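Local coordinates for E3 19 kDa protein (Human adenovirus E serotype 4, PDB 5IRO) that probably binds class I MHC heavy chains and retains them in the endoplasmic reticulum of the infected cell, impairing their transport to the cell surface, at residues I44-K49 / S57-G62; N27-L32 / H89-A94. All coordinates share one frame; numbering follows the deposited sequence.

The centre of contact 1 (44-49 with 57-62) lies about 7 Å from the centre of the chain, that of contact 2 (27-32 with 89-94) about 12 Å. Three of the five touching residues are buried in contact 1; contact 2 is partly buried. Both reach the same antiparallel sheet, in which strands 29-34 and 54-59 are neighbours. Backbone pairs of Ser-57 with Val-31 and of Trp-59 with Cys-29 join them directly. Their chemistry differs. Contact 1 uses a tyrosine ring edge and a lysine-to-carbonyl bond. Contact 2 is a disulfide that fixes a short helix to the sheet. Along the chain, contact 1 is nested within the loop that contact 2 closes.

Contact 1 of 2, residues I44-K49 / S57-G62; sequences IQYKNK and STWQPG
Tyr-46 meets Ser-57, Thr-58 and Trp-59 just after strand 43-45 ends. Its CG lies anti to the backbone N (chi1 171°), and the ring extends along residues 57-59. The ring works by its edge. Tyr-46 CD2 touches Ser-57 CB at 3.6 Å, and Thr-58 O lies near the ring plane beside Tyr-46 CE2, at 3.7 Å. At the far end, Tyr-46 OH reaches the indole edge of Trp-59, 3.2 Å from Trp-59 CD1 and in the indole plane. The two side chains cross at about a right angle. Tyr-46 OH is hydrogen-bonded to Pro-64 O and Trp-59 NE1 to Asp-63 O, while Phe-87 packs against both rings.

The contact joins an edge strand of each of two three-stranded antiparallel sheets, within the Adenovirus GP19K family region. The chain is one piece of a longer membrane protein, consistent with its lumenal part ahead of the transmembrane helix. Strand 43-45 leads into the loop that carries Tyr-46 and Lys-47, and strand 54-59 brings the partners. Gln-45 NE2 donates to Lys-47 O at 3.0 Å and ties this turn back to the strand.

Lys-47 runs alongside the tyrosine with its chain extended beyond CG. Its own CG sits over one face of the Tyr-46 ring, toward the rim. Lys-47 NZ donates to Thr-58 O at 2.8 Å, approaching from above the carbonyl plane (36° out of it). The ammonium also forms a salt bridge with Asp-63, so one charge grips both a backbone carbonyl and a carboxylate.

Contact 2 of 2, residues N27-L32 / H89-A94; sequences NRCAVL and HMCNTA
Two different first torsions bring the sulfurs of Cys-29 and Cys-91 together. In Cys-29, SG stands anti to the backbone N (chi1 -164°) and leaves strand 29-34 toward the helix. In Cys-91, SG lies anti to the carbonyl carbon instead (chi1 -84°), at the start of helix 91-94. The sulfurs are bonded at 2.0 Å between Cys-29 SG and Cys-91 SG. The torsion about this bond is -93°, close to the relaxed right angle of a disulfide and of left-handed sign. The two CA atoms, of Cys-29 and Cys-91, are 5.4 Å apart.

Little else touches across the two segments. Cys-29 SG lies 4.1 Å from Met-90 O, the carbonyl of the N-cap residue. That carbonyl accepts the backbone N-H of Ala-94 at 3.3 Å from Ala-94 N, which closes the single turn of the helix. One turn on from Cys-91, the methyl of Ala-94 also points to the strand. Its CB comes to 4.5 Å from Cys-29 SG, a loose apolar approach beside the bridge.

Both cysteines are buried. Phe-22 of strand 20-24 packs on each of them, Met-95 touches Cys-29, and Trp-59 of strand 54-59 lies against Cys-91. The sulfurs therefore sit among apolar groups. On the other side of the helix, Asn-92 OD1 accepts a hydrogen bond from Arg-99 NH2, which links this turn to the next helix.

The bridge spans more than half of the chain in sequence. It is a disulfide between a sheet strand and a one-turn helix, pinning the helical C-terminal part of this GP19K-family region to the middle strand of a three-stranded antiparallel sheet.

Contact 1 of 2, residues I44-K49 / S57-G62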
ATOM      1  N   ILE D  44     -13.850 -11.829  22.013  1.00 37.45           N
ATOM      2  CA  ILE D  44     -14.227 -12.581  20.824  1.00 33.27           C
ATOM      3  C   ILE D  44     -13.133 -13.586  20.478  1.00 39.41           C
ATOM      4  O   ILE D  44     -11.946 -13.259  20.471  1.00 35.33           O
ATOM      5  CB  ILE D  44     -14.574 -11.666  19.618  1.00 37.58           C
ATOM      6  CG1 ILE D  44     -15.113 -12.494  18.447  1.00 37.30           C
ATOM      7  CG2 ILE D  44     -13.378 -10.829  19.189  1.00 38.83           C
ATOM      8  CD1 ILE D  44     -16.386 -13.240  18.768  1.00 32.55           C
ATOM      9  N   GLN D  45     -13.543 -14.822  20.224  1.00 38.99           N
ATOM     10  CA  GLN D  45     -12.605 -15.874  19.862  1.00 39.50           C
ATOM     11  C   GLN D  45     -13.112 -16.584  18.614  1.00 36.30           C
ATOM     12  O   GLN D  45     -14.307 -16.835  18.485  1.00 40.09           O
ATOM     13  CB  GLN D  45     -12.458 -16.854  21.025  1.00 37.16           C
ATOM     14  CG  GLN D  45     -11.849 -18.202  20.678  1.00 36.88           C
ATOM     15  CD  GLN D  45     -10.465 -18.379  21.262  1.00 32.92           C
ATOM     16  OE1 GLN D  45     -10.113 -17.741  22.254  1.00 35.13           O
ATOM     17  NE2 GLN D  45      -9.672 -19.255  20.657  1.00 30.65           N
ATOM     18  N   TYR D  46     -12.206 -16.902  17.697  1.00 44.76           N
ATOM     19  CA  TYR D  46     -12.586 -17.538  16.441  1.00 48.91           C
ATOM     20  C   TYR D  46     -11.924 -18.911  16.322  1.00 49.21           C
ATOM     21  O   TYR D  46     -12.587 -19.934  16.488  1.00 54.54           O
ATOM     22  CB  TYR D  46     -12.223 -16.639  15.252  1.00 44.90           C
ATOM     23  CG  TYR D  46     -12.370 -17.292  13.892  1.00 45.89           C
ATOM     24  CD1 TYR D  46     -13.451 -18.117  13.604  1.00 43.31           C
ATOM     25  CD2 TYR D  46     -11.429 -17.075  12.896  1.00 41.13           C
ATOM     26  CE1 TYR D  46     -13.582 -18.714  12.366  1.00 45.08           C
ATOM     27  CE2 TYR D  46     -11.554 -17.666  11.653  1.00 39.99           C
ATOM     28  CZ  TYR D  46     -12.632 -18.484  11.393  1.00 41.09           C
ATOM     29  OH  TYR D  46     -12.761 -19.073  10.157  1.00 44.91           O
ATOM     30  N   LYS D  47     -10.627 -18.942  16.035  1.00 26.66           N
ATOM     31  CA  LYS D  47      -9.911 -20.213  15.969  1.00 25.87           C
ATOM     32  C   LYS D  47      -9.171 -20.474  17.275  1.00 29.21           C
ATOM     33  O   LYS D  47      -9.728 -21.013  18.234  1.00 32.10           O
ATOM     34  CB  LYS D  47      -8.885 -20.189  14.832  1.00 22.44           C
ATOM     35  CG  LYS D  47      -9.473 -20.245  13.428  1.00 27.78           C
ATOM     36  CD  LYS D  47      -8.382 -20.098  12.367  1.00 24.94           C
ATOM     37  CE  LYS D  47      -8.959 -20.087  10.956  1.00 27.58           C
ATOM     38  NZ  LYS D  47      -7.947 -19.682   9.934  1.00 24.37           N
ATOM     39  N   ASN D  48      -7.907 -20.072  17.289  1.00 27.13           N
ATOM     40  CA  ASN D  48      -7.051 -20.190  18.455  1.00 36.22           C
ATOM     41  C   ASN D  48      -6.540 -18.793  18.749  1.00 28.51           C
ATOM     42  O   ASN D  48      -5.547 -18.596  19.451  1.00 33.05           O
ATOM     43  CB  ASN D  48      -5.904 -21.161  18.185  1.00 37.63           C
ATOM     44  CG  ASN D  48      -6.394 -22.554  17.837  1.00 38.81           C
ATOM     45  OD1 ASN D  48      -7.449 -22.985  18.300  1.00 35.17           O
ATOM     46  ND2 ASN D  48      -5.633 -23.262  17.010  1.00 38.07           N
ATOM     47  N   LYS D  49      -7.250 -17.824  18.184  1.00 16.71           N
ATOM     48  CA  LYS D  49      -6.904 -16.421  18.298  1.00 15.23           C
ATOM     49  C   LYS D  49      -8.019 -15.704  19.041  1.00 22.04           C
ATOM     50  O   LYS D  49      -9.196 -15.855  18.716  1.00 16.88           O
ATOM     51  CB  LYS D  49      -6.701 -15.805  16.912  1.00 15.70           C
ATOM     52  CG  LYS D  49      -6.595 -14.288  16.898  1.00 21.81           C
ATOM     53  CD  LYS D  49      -6.441 -13.769  15.476  1.00 17.27           C
ATOM     54  CE  LYS D  49      -6.254 -12.263  15.448  1.00 18.04           C
ATOM     55  NZ  LYS D  49      -5.941 -11.774  14.077  1.00 15.96           N
ATOM     56  N   SER D  57      -9.213 -12.616  10.934  1.00 16.33           N
ATOM     57  CA  SER D  57      -8.488 -13.824  10.561  1.00 22.87           C
ATOM     58  C   SER D  57      -8.732 -14.195   9.105  1.00 28.68           C
ATOM     59  O   SER D  57      -8.958 -13.330   8.260  1.00 25.25           O
ATOM     60  CB  SER D  57      -8.878 -14.991  11.467  1.00 21.01           C
ATOM     61  OG  SER D  57      -8.164 -16.162  11.112  1.00 20.90           O
ATOM     62  N   THR D  58      -8.682 -15.492   8.822  1.00 44.40           N
ATOM     63  CA  THR D  58      -8.925 -15.993   7.478  1.00 45.72           C
ATOM     64  C   THR D  58      -9.720 -17.284   7.517  1.00 46.13           C
ATOM     65  O   THR D  58      -9.690 -18.006   8.513  1.00 48.32           O
ATOM     66  CB  THR D  58      -7.613 -16.288   6.737  1.00 48.30           C
ATOM     67  OG1 THR D  58      -6.529 -15.608   7.384  1.00 61.20           O
ATOM     68  CG2 THR D  58      -7.713 -15.862   5.280  1.00 51.68           C
ATOM     69  N   TRP D  59     -10.438 -17.574   6.436  1.00 35.38           N
ATOM     70  CA  TRP D  59     -11.106 -18.867   6.330  1.00 31.20           C
ATOM     71  C   TRP D  59     -10.688 -19.642   5.081  1.00 33.36           C
ATOM     72  O   TRP D  59     -10.664 -19.101   3.974  1.00 39.70           O
ATOM     73  CB  TRP D  59     -12.629 -18.721   6.390  1.00 38.24           C
ATOM     74  CG  TRP D  59     -13.339 -20.040   6.474  1.00 32.14           C
ATOM     75  CD1 TRP D  59     -13.662 -20.732   7.607  1.00 29.05           C
ATOM     76  CD2 TRP D  59     -13.833 -20.815   5.377  1.00 28.02           C
ATOM     77  NE1 TRP D  59     -14.314 -21.898   7.278  1.00 32.03           N
ATOM     78  CE2 TRP D  59     -14.433 -21.970   5.915  1.00 31.50           C
ATOM     79  CE3 TRP D  59     -13.821 -20.646   3.989  1.00 27.99           C
ATOM     80  CZ2 TRP D  59     -15.017 -22.949   5.113  1.00 27.59           C
ATOM     81  CZ3 TRP D  59     -14.400 -21.617   3.196  1.00 30.29           C
ATOM     82  CH2 TRP D  59     -14.987 -22.755   3.759  1.00 27.01           C
ATOM     83  N   GLN D  60     -10.350 -20.913   5.289  1.00 22.02           N
ATOM     84  CA  GLN D  60     -10.069 -21.856   4.212  1.00 19.81           C
ATOM     85  C   GLN D  60     -10.799 -23.156   4.558  1.00 22.94           C
ATOM     86  O   GLN D  60     -11.179 -23.350   5.713  1.00 26.42           O
ATOM     87  CB  GLN D  60      -8.558 -22.095   4.061  1.00 20.70           C
ATOM     88  CG  GLN D  60      -7.913 -22.905   5.182  1.00 22.83           C
ATOM     89  CD  GLN D  60      -6.427 -23.147   4.957  1.00 21.85           C
ATOM     90  OE1 GLN D  60      -5.938 -23.077   3.830  1.00 27.88           O
ATOM     91  NE2 GLN D  60      -5.704 -23.449   6.031  1.00 24.65           N
ATOM     92  N   PRO D  61     -11.020 -24.040   3.565  1.00 27.20           N
ATOM     93  CA  PRO D  61     -11.688 -25.324   3.812  1.00 29.96           C
ATOM     94  C   PRO D  61     -11.102 -26.079   5.001  1.00 27.77           C
ATOM     95  O   PRO D  61      -9.917 -26.413   4.997  1.00 30.06           O
ATOM     96  CB  PRO D  61     -11.437 -26.097   2.517  1.00 31.53           C
ATOM     97  CG  PRO D  61     -11.377 -25.044   1.476  1.00 31.99           C
ATOM     98  CD  PRO D  61     -10.738 -23.845   2.130  1.00 29.54           C
ATOM     99  N   GLY D  62     -11.930 -26.329   6.011  1.00 36.04           N
ATOM    100  CA  GLY D  62     -11.486 -27.009   7.214  1.00 37.33           C
ATOM    101  C   GLY D  62     -11.497 -26.098   8.428  1.00 40.69           C
ATOM    102  O   GLY D  62     -11.654 -26.557   9.560  1.00 41.41           O
TER

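Contact 2 of 2, residues N27-L32 / H89-A94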
ATOM      1  N   ASN D  27      -5.723 -13.113  -2.317  1.00 46.80           N
ATOM      2  CA  ASN D  27      -6.267 -14.436  -2.666  1.00 44.01           C
ATOM      3  C   ASN D  27      -6.547 -15.393  -1.506  1.00 38.11           C
ATOM      4  O   ASN D  27      -6.260 -16.590  -1.574  1.00 41.73           O
ATOM      5  CB  ASN D  27      -5.378 -15.104  -3.716  1.00 59.98           C
ATOM      6  CG  ASN D  27      -5.331 -14.314  -5.007  1.00 50.55           C
ATOM      7  OD1 ASN D  27      -6.321 -13.692  -5.395  1.00 55.56           O
ATOM      8  ND2 ASN D  27      -4.183 -14.317  -5.670  1.00 26.68           N
ATOM      9  N   ARG D  28      -7.073 -14.831  -0.428  1.00 78.14           N
ATOM     10  CA  ARG D  28      -7.496 -15.576   0.748  1.00 77.98           C
ATOM     11  C   ARG D  28      -8.714 -14.871   1.301  1.00 76.10           C
ATOM     12  O   ARG D  28      -8.820 -13.646   1.217  1.00 73.26           O
ATOM     13  CB  ARG D  28      -6.399 -15.576   1.782  1.00 77.30           C
ATOM     14  CG  ARG D  28      -5.860 -14.194   1.850  1.00 76.62           C
ATOM     15  CD  ARG D  28      -4.815 -13.953   2.893  1.00 79.17           C
ATOM     16  NE  ARG D  28      -5.428 -13.609   4.160  1.00 78.30           N
ATOM     17  CZ  ARG D  28      -4.986 -14.067   5.323  1.00 72.29           C
ATOM     18  NH1 ARG D  28      -3.946 -14.899   5.369  1.00 78.06           N
ATOM     19  NH2 ARG D  28      -5.592 -13.707   6.440  1.00 67.01           N
ATOM     20  N   CYS D  29      -9.633 -15.622   1.880  1.00 69.61           N
ATOM     21  CA  CYS D  29     -10.826 -14.998   2.413  1.00 69.97           C
ATOM     22  C   CYS D  29     -10.616 -14.408   3.812  1.00 71.06           C
ATOM     23  O   CYS D  29     -10.676 -15.120   4.821  1.00 65.56           O
ATOM     24  CB  CYS D  29     -11.975 -15.995   2.417  1.00 62.19           C
ATOM     25  SG  CYS D  29     -13.581 -15.232   2.626  1.00 61.72           S
ATOM     26  N   ALA D  30     -10.410 -13.092   3.855  1.00 53.88           N
ATOM     27  CA  ALA D  30     -10.191 -12.378   5.108  1.00 46.13           C
ATOM     28  C   ALA D  30     -11.502 -12.174   5.855  1.00 43.47           C
ATOM     29  O   ALA D  30     -12.450 -11.569   5.335  1.00 44.52           O
ATOM     30  CB  ALA D  30      -9.517 -11.039   4.847  1.00 46.21           C
ATOM     31  N   VAL D  31     -11.530 -12.690   7.080  1.00 34.90           N
ATOM     32  CA  VAL D  31     -12.693 -12.622   7.953  1.00 39.81           C
ATOM     33  C   VAL D  31     -12.538 -11.511   8.983  1.00 37.78           C
ATOM     34  O   VAL D  31     -11.471 -11.356   9.580  1.00 39.98           O
ATOM     35  CB  VAL D  31     -12.885 -13.956   8.707  1.00 34.34           C
ATOM     36  CG1 VAL D  31     -14.132 -13.912   9.571  1.00 31.98           C
ATOM     37  CG2 VAL D  31     -12.941 -15.119   7.731  1.00 30.10           C
ATOM     38  N   LEU D  32     -13.601 -10.742   9.188  1.00 35.46           N
ATOM     39  CA  LEU D  32     -13.582  -9.663  10.168  1.00 35.87           C
ATOM     40  C   LEU D  32     -14.824  -9.721  11.046  1.00 35.66           C
ATOM     41  O   LEU D  32     -15.887  -9.248  10.652  1.00 35.28           O
ATOM     42  CB  LEU D  32     -13.523  -8.309   9.465  1.00 37.85           C
ATOM     43  CG  LEU D  32     -13.400  -7.111  10.408  1.00 42.69           C
ATOM     44  CD1 LEU D  32     -11.961  -6.927  10.869  1.00 39.49           C
ATOM     45  CD2 LEU D  32     -13.939  -5.852   9.758  1.00 40.44           C
ATOM     46  N   HIS D  89     -20.030 -19.822   3.219  1.00 63.81           N
ATOM     47  CA  HIS D  89     -21.096 -19.224   2.423  1.00 65.58           C
ATOM     48  C   HIS D  89     -20.818 -17.757   2.113  1.00 59.00           C
ATOM     49  O   HIS D  89     -21.605 -17.095   1.437  1.00 58.07           O
ATOM     50  CB  HIS D  89     -22.436 -19.359   3.142  1.00 68.20           C
ATOM     51  CG  HIS D  89     -23.273 -20.496   2.650  1.00 69.45           C
ATOM     52  ND1 HIS D  89     -23.764 -20.560   1.364  1.00 77.53           N
ATOM     53  CD2 HIS D  89     -23.702 -21.622   3.270  1.00 68.77           C
ATOM     54  CE1 HIS D  89     -24.460 -21.671   1.215  1.00 73.73           C
ATOM     55  NE2 HIS D  89     -24.438 -22.333   2.358  1.00 65.40           N
ATOM     56  N   MET D  90     -19.691 -17.257   2.608  1.00 45.83           N
ATOM     57  CA  MET D  90     -19.304 -15.872   2.375  1.00 42.62           C
ATOM     58  C   MET D  90     -17.867 -15.771   1.880  1.00 36.98           C
ATOM     59  O   MET D  90     -17.441 -14.721   1.401  1.00 39.92           O
ATOM     60  CB  MET D  90     -19.503 -15.036   3.645  1.00 39.55           C
ATOM     61  CG  MET D  90     -20.963 -14.847   4.042  1.00 36.28           C
ATOM     62  SD  MET D  90     -21.652 -13.260   3.529  1.00 66.36           S
ATOM     63  CE  MET D  90     -21.073 -12.193   4.847  1.00 57.85           C
ATOM     64  N   CYS D  91     -17.122 -16.866   1.997  1.00 41.96           N
ATOM     65  CA  CYS D  91     -15.770 -16.917   1.454  1.00 37.13           C
ATOM     66  C   CYS D  91     -15.772 -17.476   0.034  1.00 37.26           C
ATOM     67  O   CYS D  91     -14.820 -17.276  -0.715  1.00 41.40           O
ATOM     68  CB  CYS D  91     -14.844 -17.742   2.353  1.00 35.64           C
ATOM     69  SG  CYS D  91     -14.129 -16.833   3.742  1.00 32.53           S
ATOM     70  N   ASN D  92     -16.840 -18.182  -0.328  1.00 43.46           N
ATOM     71  CA  ASN D  92     -17.020 -18.640  -1.702  1.00 40.72           C
ATOM     72  C   ASN D  92     -17.563 -17.538  -2.607  1.00 37.77           C
ATOM     73  O   ASN D  92     -17.381 -17.575  -3.825  1.00 39.67           O
ATOM     74  CB  ASN D  92     -17.968 -19.843  -1.743  1.00 40.47           C
ATOM     75  CG  ASN D  92     -17.360 -21.095  -1.133  1.00 48.20           C
ATOM     76  OD1 ASN D  92     -16.150 -21.313  -1.198  1.00 60.91           O
ATOM     77  ND2 ASN D  92     -18.206 -21.931  -0.541  1.00 53.35           N
ATOM     78  N   THR D  93     -18.214 -16.551  -1.999  1.00 34.36           N
ATOM     79  CA  THR D  93     -18.802 -15.439  -2.741  1.00 36.08           C
ATOM     80  C   THR D  93     -17.805 -14.290  -2.865  1.00 41.44           C
ATOM     81  O   THR D  93     -17.718 -13.647  -3.908  1.00 45.25           O
ATOM     82  CB  THR D  93     -20.106 -14.945  -2.072  1.00 36.29           C
ATOM     83  OG1 THR D  93     -21.034 -16.033  -1.964  1.00 34.07           O
ATOM     84  CG2 THR D  93     -20.738 -13.819  -2.882  1.00 33.94           C
ATOM     85  N   ALA D  94     -17.061 -14.028  -1.796  1.00 21.31           N
ATOM     86  CA  ALA D  94     -16.061 -12.966  -1.809  1.00 23.69           C
ATOM     87  C   ALA D  94     -14.881 -13.370  -2.686  1.00 24.08           C
ATOM     88  O   ALA D  94     -14.346 -12.562  -3.446  1.00 16.86           O
ATOM     89  CB  ALA D  94     -15.599 -12.642  -0.398  1.00 29.11           C
TER